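PDB 3MZK: protein transport protein SEC16 from Saccharomyces cerevisiae, which takes part in starting assembly of the COPII coat that forms transport vesicles at the endoplasmic reticulum and in selecting their cargo. Local coordinates for residues V277-T289 with L300-M314. Sequence-based numbering, arbitrary orientation.
Sequences VLEFLIEFGIFLT and LFIIGNVPLSNEPVM
A helical hairpin in the Sec23-binding domain of SEC16 joins helix 275-290 to helix 294-303 and the loop that follows, and its apolar seam includes a knob-into-hole contact. The knob is L300, seated among L281, F284, G285 and L288. Its CD1 comes within 3.5 Å of CD1 on the F284 ring and 3.8 Å of L288 CD1. With CG anti to its carbonyl carbon (chi1 -50°), L300 reaches into this hole, whose floor is G285. The same glycine admits F301: the ring's CZ lies 3.5 Å from G285 O, while I282 O meets the ring edge near its plane. Replacing F301 with an alanine is likely to open a gap beside the G285 backbone and deprive V313 CG1 of the ring face it covers. One turn back, the side chains of L281 and I303 cross at about a right angle, with L281 CD1 3.8 Å from I303 CG2; L281 CD1 also rests on CA of G304, where a Schellman motif at N305 ends the second helix. The returning loop then closes over I282 and I286: V313 CG2 packs on I282 CG2 at 3.6 Å and on I286 CD1, and M314 folds back on itself (chi2 58°, chi3 80°), which carries its CE to I282 CG2 and beside E283 OE2. I235 and W252, from two preceding helices, pack on F284. Consecutive helices paired this way are characteristic of an alpha-solenoid.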
ATOM      1  N   VAL B 277     -14.673  -3.862   2.951  1.00 70.23           N
ATOM      2  CA  VAL B 277     -16.112  -3.895   2.759  1.00 55.64           C
ATOM      3  C   VAL B 277     -16.444  -4.871   1.632  1.00 61.92           C
ATOM      4  O   VAL B 277     -17.476  -5.547   1.653  1.00 72.76           O
ATOM      5  CB  VAL B 277     -16.671  -2.489   2.449  1.00 51.20           C
ATOM      6  CG1 VAL B 277     -18.181  -2.536   2.249  1.00 52.72           C
ATOM      7  CG2 VAL B 277     -16.332  -1.535   3.572  1.00 60.30           C
ATOM      8  N   LEU B 278     -15.552  -4.955   0.656  1.00 54.79           N
ATOM      9  CA  LEU B 278     -15.728  -5.903  -0.428  1.00 62.74           C
ATOM     10  C   LEU B 278     -15.681  -7.341   0.092  1.00 66.68           C
ATOM     11  O   LEU B 278     -16.535  -8.145  -0.266  1.00 72.85           O
ATOM     12  CB  LEU B 278     -14.694  -5.681  -1.535  1.00 70.78           C
ATOM     13  CG  LEU B 278     -14.946  -6.521  -2.789  1.00 68.40           C
ATOM     14  CD1 LEU B 278     -16.396  -6.378  -3.238  1.00 60.18           C
ATOM     15  CD2 LEU B 278     -13.993  -6.145  -3.912  1.00 65.29           C
ATOM     16  N   GLU B 279     -14.698  -7.667   0.935  1.00 61.19           N
ATOM     17  CA  GLU B 279     -14.640  -8.999   1.534  1.00 49.90           C
ATOM     18  C   GLU B 279     -15.952  -9.321   2.237  1.00 61.53           C
ATOM     19  O   GLU B 279     -16.519 -10.398   2.058  1.00 67.97           O
ATOM     20  CB  GLU B 279     -13.506  -9.121   2.546  1.00 52.61           C
ATOM     21  CG  GLU B 279     -12.116  -8.816   2.024  1.00 94.68           C
ATOM     22  CD  GLU B 279     -11.067  -8.886   3.126  1.00117.61           C
ATOM     23  OE1 GLU B 279     -11.154  -9.812   3.962  1.00123.98           O
ATOM     24  OE2 GLU B 279     -10.172  -8.012   3.168  1.00120.69           O
ATOM     25  N   PHE B 280     -16.427  -8.379   3.044  1.00 60.00           N
ATOM     26  CA  PHE B 280     -17.658  -8.573   3.800  1.00 57.85           C
ATOM     27  C   PHE B 280     -18.856  -8.892   2.911  1.00 60.50           C
ATOM     28  O   PHE B 280     -19.681  -9.741   3.246  1.00 59.84           O
ATOM     29  CB  PHE B 280     -17.970  -7.345   4.655  1.00 52.04           C
ATOM     30  CG  PHE B 280     -19.392  -7.281   5.104  1.00 57.90           C
ATOM     31  CD1 PHE B 280     -19.846  -8.095   6.123  1.00 63.47           C
ATOM     32  CD2 PHE B 280     -20.285  -6.425   4.493  1.00 65.42           C
ATOM     33  CE1 PHE B 280     -21.163  -8.047   6.530  1.00 57.29           C
ATOM     34  CE2 PHE B 280     -21.602  -6.377   4.895  1.00 53.15           C
ATOM     35  CZ  PHE B 280     -22.038  -7.188   5.914  1.00 42.80           C
ATOM     36  N   LEU B 281     -18.962  -8.200   1.784  1.00 54.42           N
ATOM     37  CA  LEU B 281     -20.102  -8.386   0.898  1.00 45.53           C
ATOM     38  C   LEU B 281     -20.100  -9.776   0.271  1.00 56.09           C
ATOM     39  O   LEU B 281     -21.131 -10.448   0.210  1.00 61.30           O
ATOM     40  CB  LEU B 281     -20.131  -7.306  -0.184  1.00 46.54           C
ATOM     41  CG  LEU B 281     -20.536  -5.909   0.292  1.00 46.03           C
ATOM     42  CD1 LEU B 281     -20.525  -4.915  -0.852  1.00 49.60           C
ATOM     43  CD2 LEU B 281     -21.900  -5.963   0.931  1.00 38.97           C
ATOM     44  N   ILE B 282     -18.936 -10.213  -0.188  1.00 51.56           N
ATOM     45  CA  ILE B 282     -18.818 -11.528  -0.788  1.00 46.70           C
ATOM     46  C   ILE B 282     -18.953 -12.639   0.256  1.00 59.00           C
ATOM     47  O   ILE B 282     -19.754 -13.556   0.090  1.00 53.78           O
ATOM     48  CB  ILE B 282     -17.511 -11.654  -1.559  1.00 50.78           C
ATOM     49  CG1 ILE B 282     -17.456 -10.568  -2.636  1.00 48.89           C
ATOM     50  CG2 ILE B 282     -17.390 -13.035  -2.170  1.00 62.25           C
ATOM     51  CD1 ILE B 282     -16.153 -10.525  -3.395  1.00 43.52           C
ATOM     52  N   GLU B 283     -18.188 -12.551   1.338  1.00 63.29           N
ATOM     53  CA  GLU B 283     -18.292 -13.529   2.421  1.00 63.89           C
ATOM     54  C   GLU B 283     -19.726 -13.695   2.918  1.00 67.69           C
ATOM     55  O   GLU B 283     -20.184 -14.810   3.166  1.00 72.43           O
ATOM     56  CB  GLU B 283     -17.387 -13.131   3.583  1.00 64.70           C
ATOM     57  CG  GLU B 283     -15.928 -13.421   3.329  1.00 77.09           C
ATOM     58  CD  GLU B 283     -15.674 -14.896   3.143  1.00 89.23           C
ATOM     59  OE1 GLU B 283     -16.156 -15.686   3.982  1.00 94.35           O
ATOM     60  OE2 GLU B 283     -15.009 -15.270   2.154  1.00103.76           O
ATOM     61  N   PHE B 284     -20.425 -12.576   3.064  1.00 53.67           N
ATOM     62  CA  PHE B 284     -21.787 -12.578   3.575  1.00 57.63           C
ATOM     63  C   PHE B 284     -22.773 -13.018   2.490  1.00 57.58           C
ATOM     64  O   PHE B 284     -23.801 -13.634   2.780  1.00 55.38           O
ATOM     65  CB  PHE B 284     -22.155 -11.186   4.099  1.00 56.62           C
ATOM     66  CG  PHE B 284     -23.398 -11.160   4.939  1.00 59.85           C
ATOM     67  CD1 PHE B 284     -24.139 -10.001   5.063  1.00 66.18           C
ATOM     68  CD2 PHE B 284     -23.816 -12.290   5.615  1.00 61.03           C
ATOM     69  CE1 PHE B 284     -25.284  -9.971   5.838  1.00 67.26           C
ATOM     70  CE2 PHE B 284     -24.957 -12.267   6.388  1.00 60.08           C
ATOM     71  CZ  PHE B 284     -25.691 -11.105   6.501  1.00 65.08           C
ATOM     72  N   GLY B 285     -22.454 -12.695   1.239  1.00 54.01           N
ATOM     73  CA  GLY B 285     -23.248 -13.138   0.106  1.00 57.91           C
ATOM     74  C   GLY B 285     -23.160 -14.640  -0.115  1.00 58.53           C
ATOM     75  O   GLY B 285     -24.019 -15.229  -0.767  1.00 58.33           O
ATOM     76  N   ILE B 286     -22.110 -15.255   0.424  1.00 58.16           N
ATOM     77  CA  ILE B 286     -21.941 -16.698   0.369  1.00 59.70           C
ATOM     78  C   ILE B 286     -22.797 -17.345   1.443  1.00 63.32           C
ATOM     79  O   ILE B 286     -23.582 -18.248   1.169  1.00 71.27           O
ATOM     80  CB  ILE B 286     -20.473 -17.099   0.590  1.00 59.91           C
ATOM     81  CG1 ILE B 286     -19.666 -16.877  -0.688  1.00 49.65           C
ATOM     82  CG2 ILE B 286     -20.374 -18.548   1.031  1.00 51.22           C
ATOM     83  CD1 ILE B 286     -18.180 -16.929  -0.475  1.00 46.93           C
ATOM     84  N   PHE B 287     -22.645 -16.868   2.670  1.00 65.58           N
ATOM     85  CA  PHE B 287     -23.446 -17.350   3.783  1.00 59.79           C
ATOM     86  C   PHE B 287     -24.925 -17.397   3.420  1.00 65.06           C
ATOM     87  O   PHE B 287     -25.600 -18.396   3.661  1.00 84.88           O
ATOM     88  CB  PHE B 287     -23.233 -16.456   5.005  1.00 50.54           C
ATOM     89  CG  PHE B 287     -24.281 -16.612   6.063  1.00 56.65           C
ATOM     90  CD1 PHE B 287     -24.217 -17.655   6.970  1.00 58.51           C
ATOM     91  CD2 PHE B 287     -25.327 -15.710   6.158  1.00 59.09           C
ATOM     92  CE1 PHE B 287     -25.181 -17.797   7.947  1.00 61.57           C
ATOM     93  CE2 PHE B 287     -26.294 -15.847   7.132  1.00 61.65           C
ATOM     94  CZ  PHE B 287     -26.220 -16.891   8.028  1.00 65.05           C
ATOM     95  N   LEU B 288     -25.422 -16.310   2.838  1.00 56.40           N
ATOM     96  CA  LEU B 288     -26.836 -16.197   2.495  1.00 59.97           C
ATOM     97  C   LEU B 288     -27.257 -17.250   1.480  1.00 66.79           C
ATOM     98  O   LEU B 288     -28.361 -17.790   1.555  1.00 63.09           O
ATOM     99  CB  LEU B 288     -27.154 -14.797   1.963  1.00 54.09           C
ATOM    100  CG  LEU B 288     -27.064 -13.696   3.019  1.00 63.72           C
ATOM    101  CD1 LEU B 288     -27.197 -12.311   2.390  1.00 63.82           C
ATOM    102  CD2 LEU B 288     -28.116 -13.922   4.096  1.00 59.26           C
ATOM    103  N   THR B 289     -26.374 -17.529   0.528  1.00 61.14           N
ATOM    104  CA  THR B 289     -26.617 -18.564  -0.465  1.00 59.00           C
ATOM    105  C   THR B 289     -26.863 -19.906   0.213  1.00 64.34           C
ATOM    106  O   THR B 289     -27.882 -20.553  -0.022  1.00 60.53           O
ATOM    107  CB  THR B 289     -25.439 -18.690  -1.435  1.00 46.54           C
ATOM    108  OG1 THR B 289     -25.314 -17.476  -2.187  1.00 53.80           O
ATOM    109  CG2 THR B 289     -25.668 -19.835  -2.386  1.00 32.52           C
ATOM    110  N   LEU B 300     -26.101  -8.466  -2.438  1.00 49.68           N
ATOM    111  CA  LEU B 300     -24.742  -8.161  -1.990  1.00 49.83           C
ATOM    112  C   LEU B 300     -23.732  -8.196  -3.132  1.00 43.21           C
ATOM    113  O   LEU B 300     -22.870  -7.324  -3.221  1.00 55.05           O
ATOM    114  CB  LEU B 300     -24.297  -9.089  -0.853  1.00 45.34           C
ATOM    115  CG  LEU B 300     -25.275  -9.226   0.319  1.00 59.03           C
ATOM    116  CD1 LEU B 300     -24.569  -9.767   1.551  1.00 58.71           C
ATOM    117  CD2 LEU B 300     -25.943  -7.896   0.625  1.00 41.01           C
ATOM    118  N   PHE B 301     -23.844  -9.194  -4.005  1.00 49.13           N
ATOM    119  CA  PHE B 301     -22.926  -9.339  -5.138  1.00 53.72           C
ATOM    120  C   PHE B 301     -23.035  -8.160  -6.099  1.00 53.43           C
ATOM    121  O   PHE B 301     -22.026  -7.682  -6.628  1.00 52.74           O
ATOM    122  CB  PHE B 301     -23.182 -10.651  -5.892  1.00 52.47           C
ATOM    123  CG  PHE B 301     -22.859 -11.883  -5.096  1.00 53.84           C
ATOM    124  CD1 PHE B 301     -21.899 -11.851  -4.096  1.00 50.92           C
ATOM    125  CD2 PHE B 301     -23.525 -13.076  -5.342  1.00 48.24           C
ATOM    126  CE1 PHE B 301     -21.599 -12.992  -3.359  1.00 58.44           C
ATOM    127  CE2 PHE B 301     -23.231 -14.223  -4.607  1.00 47.89           C
ATOM    128  CZ  PHE B 301     -22.266 -14.181  -3.615  1.00 51.84           C
ATOM    129  N   ILE B 302     -24.265  -7.706  -6.322  1.00 37.49           N
ATOM    130  CA  ILE B 302     -24.520  -6.533  -7.153  1.00 48.38           C
ATOM    131  C   ILE B 302     -23.848  -5.284  -6.577  1.00 56.39           C
ATOM    132  O   ILE B 302     -23.126  -4.567  -7.280  1.00 48.12           O
ATOM    133  CB  ILE B 302     -26.028  -6.277  -7.290  1.00 58.42           C
ATOM    134  CG1 ILE B 302     -26.673  -7.385  -8.124  1.00 55.18           C
ATOM    135  CG2 ILE B 302     -26.285  -4.923  -7.923  1.00 51.47           C
ATOM    136  CD1 ILE B 302     -28.185  -7.456  -7.997  1.00 48.26           C
ATOM    137  N   ILE B 303     -24.086  -5.026  -5.296  1.00 55.37           N
ATOM    138  CA  ILE B 303     -23.460  -3.893  -4.626  1.00 47.59           C
ATOM    139  C   ILE B 303     -21.945  -3.995  -4.721  1.00 52.78           C
ATOM    140  O   ILE B 303     -21.258  -2.993  -4.910  1.00 50.32           O
ATOM    141  CB  ILE B 303     -23.863  -3.817  -3.148  1.00 38.87           C
ATOM    142  CG1 ILE B 303     -25.375  -3.653  -3.015  1.00 39.55           C
ATOM    143  CG2 ILE B 303     -23.154  -2.665  -2.464  1.00 45.31           C
ATOM    144  CD1 ILE B 303     -25.866  -3.767  -1.592  1.00 38.15           C
ATOM    145  N   GLY B 304     -21.428  -5.212  -4.590  1.00 53.98           N
ATOM    146  CA  GLY B 304     -19.997  -5.442  -4.628  1.00 49.14           C
ATOM    147  C   GLY B 304     -19.434  -5.432  -6.032  1.00 54.38           C
ATOM    148  O   GLY B 304     -18.230  -5.577  -6.228  1.00 64.53           O
ATOM    149  N   ASN B 305     -20.311  -5.250  -7.013  1.00 63.05           N
ATOM    150  CA  ASN B 305     -19.929  -5.312  -8.422  1.00 61.74           C
ATOM    151  C   ASN B 305     -19.239  -6.612  -8.816  1.00 61.07           C
ATOM    152  O   ASN B 305     -18.321  -6.610  -9.636  1.00 62.77           O
ATOM    153  CB  ASN B 305     -19.058  -4.119  -8.814  1.00 48.21           C
ATOM    154  CG  ASN B 305     -19.867  -2.990  -9.405  1.00 67.20           C
ATOM    155  OD1 ASN B 305     -21.018  -2.777  -9.031  1.00 73.85           O
ATOM    156  ND2 ASN B 305     -19.278  -2.269 -10.353  1.00 77.70           N
ATOM    157  N   VAL B 306     -19.683  -7.720  -8.232  1.00 45.89           N
ATOM    158  CA  VAL B 306     -19.114  -9.017  -8.564  1.00 46.37           C
ATOM    159  C   VAL B 306     -19.542  -9.429  -9.967  1.00 48.55           C
ATOM    160  O   VAL B 306     -20.711  -9.319 -10.323  1.00 48.32           O
ATOM    161  CB  VAL B 306     -19.555 -10.091  -7.560  1.00 48.45           C
ATOM    162  CG1 VAL B 306     -19.110 -11.467  -8.029  1.00 44.74           C
ATOM    163  CG2 VAL B 306     -19.011  -9.778  -6.171  1.00 29.32           C
ATOM    164  N   PRO B 307     -18.591  -9.903 -10.776  1.00 63.65           N
ATOM    165  CA  PRO B 307     -18.916 -10.289 -12.157  1.00 57.91           C
ATOM    166  C   PRO B 307     -19.824 -11.524 -12.238  1.00 59.27           C
ATOM    167  O   PRO B 307     -19.721 -12.431 -11.406  1.00 59.41           O
ATOM    168  CB  PRO B 307     -17.543 -10.609 -12.769  1.00 45.57           C
ATOM    169  CG  PRO B 307     -16.527 -10.038 -11.816  1.00 56.91           C
ATOM    170  CD  PRO B 307     -17.161 -10.067 -10.466  1.00 57.20           C
ATOM    171  N   LEU B 308     -20.707 -11.545 -13.235  1.00 52.78           N
ATOM    172  CA  LEU B 308     -21.494 -12.733 -13.549  1.00 43.52           C
ATOM    173  C   LEU B 308     -20.641 -13.707 -14.355  1.00 46.03           C
ATOM    174  O   LEU B 308     -20.162 -13.367 -15.435  1.00 58.48           O
ATOM    175  CB  LEU B 308     -22.747 -12.361 -14.347  1.00 44.41           C
ATOM    176  CG  LEU B 308     -23.909 -11.700 -13.595  1.00 53.45           C
ATOM    177  CD1 LEU B 308     -25.078 -11.420 -14.526  1.00 39.11           C
ATOM    178  CD2 LEU B 308     -24.369 -12.562 -12.427  1.00 57.81           C
ATOM    179  N   SER B 309     -20.447 -14.911 -13.826  1.00 42.28           N
ATOM    180  CA  SER B 309     -19.656 -15.931 -14.509  1.00 53.11           C
ATOM    181  C   SER B 309     -19.878 -17.312 -13.900  1.00 57.16           C
ATOM    182  O   SER B 309     -20.757 -17.497 -13.057  1.00 52.28           O
ATOM    183  CB  SER B 309     -18.166 -15.588 -14.445  1.00 61.22           C
ATOM    184  OG  SER B 309     -17.621 -15.940 -13.185  1.00 56.16           O
ATOM    185  N   ASN B 310     -19.065 -18.274 -14.330  1.00 62.96           N
ATOM    186  CA  ASN B 310     -19.122 -19.637 -13.811  1.00 67.80           C
ATOM    187  C   ASN B 310     -18.103 -19.875 -12.702  1.00 76.64           C
ATOM    188  O   ASN B 310     -18.178 -20.868 -11.977  1.00 80.70           O
ATOM    189  CB  ASN B 310     -18.888 -20.648 -14.933  1.00 70.02           C
ATOM    190  CG  ASN B 310     -19.952 -20.583 -16.006  1.00 81.97           C
ATOM    191  OD1 ASN B 310     -21.113 -20.920 -15.765  1.00 81.44           O
ATOM    192  ND2 ASN B 310     -19.560 -20.158 -17.206  1.00 85.84           N
ATOM    193  N   GLU B 311     -17.142 -18.966 -12.583  1.00 70.40           N
ATOM    194  CA  GLU B 311     -16.087 -19.109 -11.591  1.00 70.70           C
ATOM    195  C   GLU B 311     -16.617 -18.763 -10.206  1.00 75.76           C
ATOM    196  O   GLU B 311     -17.479 -17.899 -10.066  1.00 85.99           O
ATOM    197  CB  GLU B 311     -14.896 -18.218 -11.951  1.00 68.61           C
ATOM    198  N   PRO B 312     -16.118 -19.458  -9.175  1.00 80.39           N
ATOM    199  CA  PRO B 312     -16.488 -19.152  -7.790  1.00 77.03           C
ATOM    200  C   PRO B 312     -16.193 -17.701  -7.430  1.00 67.57           C
ATOM    201  O   PRO B 312     -15.252 -17.110  -7.965  1.00 68.20           O
ATOM    202  CB  PRO B 312     -15.594 -20.093  -6.980  1.00 80.53           C
ATOM    203  CG  PRO B 312     -15.380 -21.257  -7.884  1.00 83.29           C
ATOM    204  CD  PRO B 312     -15.291 -20.674  -9.270  1.00 86.15           C
ATOM    205  N   VAL B 313     -16.995 -17.136  -6.536  1.00 62.21           N
ATOM    206  CA  VAL B 313     -16.800 -15.758  -6.098  1.00 68.47           C
ATOM    207  C   VAL B 313     -15.609 -15.648  -5.148  1.00 71.47           C
ATOM    208  O   VAL B 313     -14.909 -14.642  -5.132  1.00 80.28           O
ATOM    209  CB  VAL B 313     -18.068 -15.190  -5.423  1.00 58.73           C
ATOM    210  CG1 VAL B 313     -19.253 -15.263  -6.377  1.00 52.99           C
ATOM    211  CG2 VAL B 313     -18.371 -15.934  -4.128  1.00 49.84           C
ATOM    212  N   MET B 314     -15.384 -16.697  -4.363  1.00 77.99           N
ATOM    213  CA  MET B 314     -14.254 -16.747  -3.443  1.00 80.12           C
ATOM    214  C   MET B 314     -13.439 -18.020  -3.675  1.00 84.95           C
ATOM    215  O   MET B 314     -13.977 -19.036  -4.111  1.00 79.82           O
ATOM    216  CB  MET B 314     -14.743 -16.686  -1.993  1.00 78.01           C
ATOM    217  CG  MET B 314     -13.683 -16.223  -1.022  1.00 73.63           C
ATOM    218  SD  MET B 314     -13.070 -14.604  -1.503  1.00 96.26           S
ATOM    219  CE  MET B 314     -14.366 -13.557  -0.851  1.00 77.65           C
TER